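Local atomic coordinates of molybdopterin biosynthesis protein (Mycobacterium abscessus, PDB entry 3TCR), a protein that probably binds molybdopterin and takes part in the biosynthesis of the molybdenum cofactor. Residues 122-127 with 164-169. Sequence-based numbering, arbitrary orientation.
Sequences EATQPL and TLVVNI
The carboxamide nitrogen ND2 of Asn168 is gripped by two threonine hydroxyls. Across the contact ND2 of Asn168 donates a hydrogen bond to Thr124 OG1 (3.1 Å); its second hydroxyl partner is that of Thr108, on the neighbouring parallel strand 105-109. The bond to Thr124 is nearly straight, at 171°, and its acceptor lies almost exactly in the amide plane. The other end of the amide is held as well, since OD1 accepts from the backbone N of Val157, and with both ends engaged the rotation of the group is fixed. Asparagine suits this place because one short, flat side chain offers N-H groups at one end and a carbonyl oxygen at the other.

Thr124 sets its hydroxyl beside its own backbone N (chi1 -57°), where OG1 is also hydrogen-bonded to Ala120 O one turn earlier in helix 120-124. The hydroxyl gives its proton to that carbonyl oxygen, which can only accept, and acts as acceptor for the Asn168 amide. The methyl CG2 of Thr124, anti to the backbone N, meets Val166 CG1 at 3.8 Å as the two side chains pass alongside one another, running opposite ways. Val166 and Asn168, two residues apart on the strand, point to the same side of the sheet, so branched threonine answers both with one methyl and one hydroxyl. The short helix is thereby fastened to a central strand of the alpha/beta fold. All three residues are buried, so this chain of hydrogen bonds from Ala120 O through Thr124 to Asn168 pays for the polar groups, and its directional bonds probably help set the helix against the strand, while the single methyl contact adds a small apolar touch.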
ATOM      1  N   GLU A 122      -0.245   0.621 -15.278  1.00 21.62           N
ATOM      2  CA  GLU A 122       0.936   0.086 -15.994  1.00 22.13           C
ATOM      3  C   GLU A 122       1.609   1.175 -16.815  1.00 21.15           C
ATOM      4  O   GLU A 122       2.840   1.202 -16.920  1.00 21.44           O
ATOM      5  CB  GLU A 122       0.526  -1.026 -16.963  1.00 24.78           C
ATOM      6  CG  GLU A 122       0.150  -2.350 -16.318  1.00 26.83           C
ATOM      7  CD  GLU A 122      -1.252  -2.403 -15.720  1.00 27.51           C
ATOM      8  OE1 GLU A 122      -2.032  -1.438 -15.791  1.00 24.74           O
ATOM      9  OE2 GLU A 122      -1.561  -3.457 -15.136  1.00 33.84           O
ATOM     10  N   ALA A 123       0.804   2.063 -17.405  1.00 19.35           N
ATOM     11  CA  ALA A 123       1.341   3.143 -18.253  1.00 18.59           C
ATOM     12  C   ALA A 123       2.040   4.202 -17.400  1.00 17.85           C
ATOM     13  O   ALA A 123       3.060   4.763 -17.810  1.00 16.40           O
ATOM     14  CB  ALA A 123       0.265   3.791 -19.113  1.00 17.15           C
ATOM     15  N   THR A 124       1.469   4.458 -16.220  1.00 17.72           N
ATOM     16  CA  THR A 124       1.927   5.523 -15.324  1.00 17.25           C
ATOM     17  C   THR A 124       3.176   5.186 -14.500  1.00 17.94           C
ATOM     18  O   THR A 124       4.104   5.980 -14.452  1.00 17.29           O
ATOM     19  CB  THR A 124       0.768   5.981 -14.412  1.00 16.26           C
ATOM     20  OG1 THR A 124      -0.307   6.402 -15.256  1.00 15.52           O
ATOM     21  CG2 THR A 124       1.170   7.160 -13.461  1.00 14.87           C
ATOM     22  N   GLN A 125       3.163   4.044 -13.829  1.00 19.68           N
ATOM     23  CA  GLN A 125       4.232   3.629 -12.908  1.00 21.34           C
ATOM     24  C   GLN A 125       5.659   3.811 -13.471  1.00 21.74           C
ATOM     25  O   GLN A 125       6.510   4.396 -12.782  1.00 22.28           O
ATOM     26  CB  GLN A 125       4.016   2.182 -12.428  1.00 23.54           C
ATOM     27  CG  GLN A 125       5.021   1.678 -11.365  1.00 25.87           C
ATOM     28  CD  GLN A 125       4.834   2.354 -10.012  1.00 27.67           C
ATOM     29  OE1 GLN A 125       3.709   2.724  -9.648  1.00 28.61           O
ATOM     30  NE2 GLN A 125       5.941   2.542  -9.267  1.00 28.43           N
ATOM     31  N   PRO A 126       5.926   3.373 -14.718  1.00 20.88           N
ATOM     32  CA  PRO A 126       7.323   3.537 -15.210  1.00 21.92           C
ATOM     33  C   PRO A 126       7.781   4.967 -15.430  1.00 20.84           C
ATOM     34  O   PRO A 126       8.990   5.209 -15.595  1.00 22.51           O
ATOM     35  CB  PRO A 126       7.357   2.761 -16.550  1.00 22.38           C
ATOM     36  CG  PRO A 126       6.081   1.947 -16.577  1.00 22.18           C
ATOM     37  CD  PRO A 126       5.086   2.603 -15.635  1.00 21.19           C
ATOM     38  N   LEU A 127       6.852   5.905 -15.456  1.00 19.69           N
ATOM     39  CA  LEU A 127       7.190   7.330 -15.632  1.00 19.64           C
ATOM     40  C   LEU A 127       7.511   8.034 -14.316  1.00 19.29           C
ATOM     41  O   LEU A 127       7.929   9.207 -14.316  1.00 18.05           O
ATOM     42  CB  LEU A 127       6.010   8.074 -16.290  1.00 19.98           C
ATOM     43  CG  LEU A 127       5.417   7.461 -17.560  1.00 20.16           C
ATOM     44  CD1 LEU A 127       4.264   8.343 -18.017  1.00 20.54           C
ATOM     45  CD2 LEU A 127       6.514   7.332 -18.616  1.00 20.68           C
ATOM     46  N   THR A 164       6.036  17.286 -12.327  1.00 16.42           N
ATOM     47  CA  THR A 164       4.610  17.032 -12.363  1.00 15.99           C
ATOM     48  C   THR A 164       4.132  15.980 -11.351  1.00 15.64           C
ATOM     49  O   THR A 164       4.706  14.881 -11.242  1.00 15.94           O
ATOM     50  CB  THR A 164       4.213  16.584 -13.790  1.00 16.09           C
ATOM     51  OG1 THR A 164       4.714  17.550 -14.730  1.00 15.96           O
ATOM     52  CG2 THR A 164       2.685  16.449 -13.943  1.00 15.48           C
ATOM     53  N   LEU A 165       3.100  16.327 -10.592  1.00 14.55           N
ATOM     54  CA  LEU A 165       2.376  15.345  -9.792  1.00 14.74           C
ATOM     55  C   LEU A 165       1.333  14.649 -10.707  1.00 13.77           C
ATOM     56  O   LEU A 165       0.557  15.321 -11.361  1.00 13.15           O
ATOM     57  CB  LEU A 165       1.702  16.018  -8.585  1.00 14.91           C
ATOM     58  CG  LEU A 165       0.825  15.192  -7.648  1.00 15.30           C
ATOM     59  CD1 LEU A 165       1.598  14.036  -7.032  1.00 14.85           C
ATOM     60  CD2 LEU A 165       0.169  16.111  -6.591  1.00 15.31           C
ATOM     61  N   VAL A 166       1.388  13.314 -10.758  1.00 13.36           N
ATOM     62  CA  VAL A 166       0.542  12.475 -11.595  1.00 13.49           C
ATOM     63  C   VAL A 166      -0.255  11.531 -10.694  1.00 13.61           C
ATOM     64  O   VAL A 166       0.327  10.820  -9.866  1.00 13.14           O
ATOM     65  CB  VAL A 166       1.370  11.651 -12.612  1.00 13.91           C
ATOM     66  CG1 VAL A 166       0.435  10.912 -13.581  1.00 13.71           C
ATOM     67  CG2 VAL A 166       2.374  12.557 -13.356  1.00 13.83           C
ATOM     68  N   VAL A 167      -1.581  11.542 -10.854  1.00 13.60           N
ATOM     69  CA  VAL A 167      -2.491  10.731 -10.051  1.00 14.04           C
ATOM     70  C   VAL A 167      -3.579  10.067 -10.920  1.00 14.78           C
ATOM     71  O   VAL A 167      -4.313  10.750 -11.666  1.00 15.35           O
ATOM     72  CB  VAL A 167      -3.166  11.597  -8.953  1.00 14.61           C
ATOM     73  CG1 VAL A 167      -4.017  10.738  -8.000  1.00 13.77           C
ATOM     74  CG2 VAL A 167      -2.102  12.437  -8.188  1.00 14.81           C
ATOM     75  N   ASN A 168      -3.661   8.741 -10.847  1.00 15.22           N
ATOM     76  CA  ASN A 168      -4.734   7.980 -11.492  1.00 15.81           C
ATOM     77  C   ASN A 168      -6.000   7.902 -10.626  1.00 16.33           C
ATOM     78  O   ASN A 168      -5.933   7.475  -9.446  1.00 16.33           O
ATOM     79  CB  ASN A 168      -4.317   6.517 -11.687  1.00 15.82           C
ATOM     80  CG  ASN A 168      -3.054   6.321 -12.512  1.00 16.04           C
ATOM     81  OD1 ASN A 168      -2.315   5.343 -12.252  1.00 16.27           O
ATOM     82  ND2 ASN A 168      -2.835   7.154 -13.545  1.00 14.84           N
ATOM     83  N   ILE A 169      -7.150   8.259 -11.187  1.00 17.24           N
ATOM     84  CA  ILE A 169      -8.421   7.904 -10.535  1.00 19.09           C
ATOM     85  C   ILE A 169      -9.347   7.095 -11.455  1.00 19.11           C
ATOM     86  O   ILE A 169      -9.209   7.146 -12.684  1.00 18.75           O
ATOM     87  CB  ILE A 169      -9.118   9.125  -9.909  1.00 20.66           C
ATOM     88  CG1 ILE A 169      -9.727  10.037 -10.921  1.00 21.75           C
ATOM     89  CG2 ILE A 169      -8.122  10.010  -9.134  1.00 19.29           C
ATOM     90  CD1 ILE A 169      -9.961  11.416 -10.267  1.00 24.39           C
TER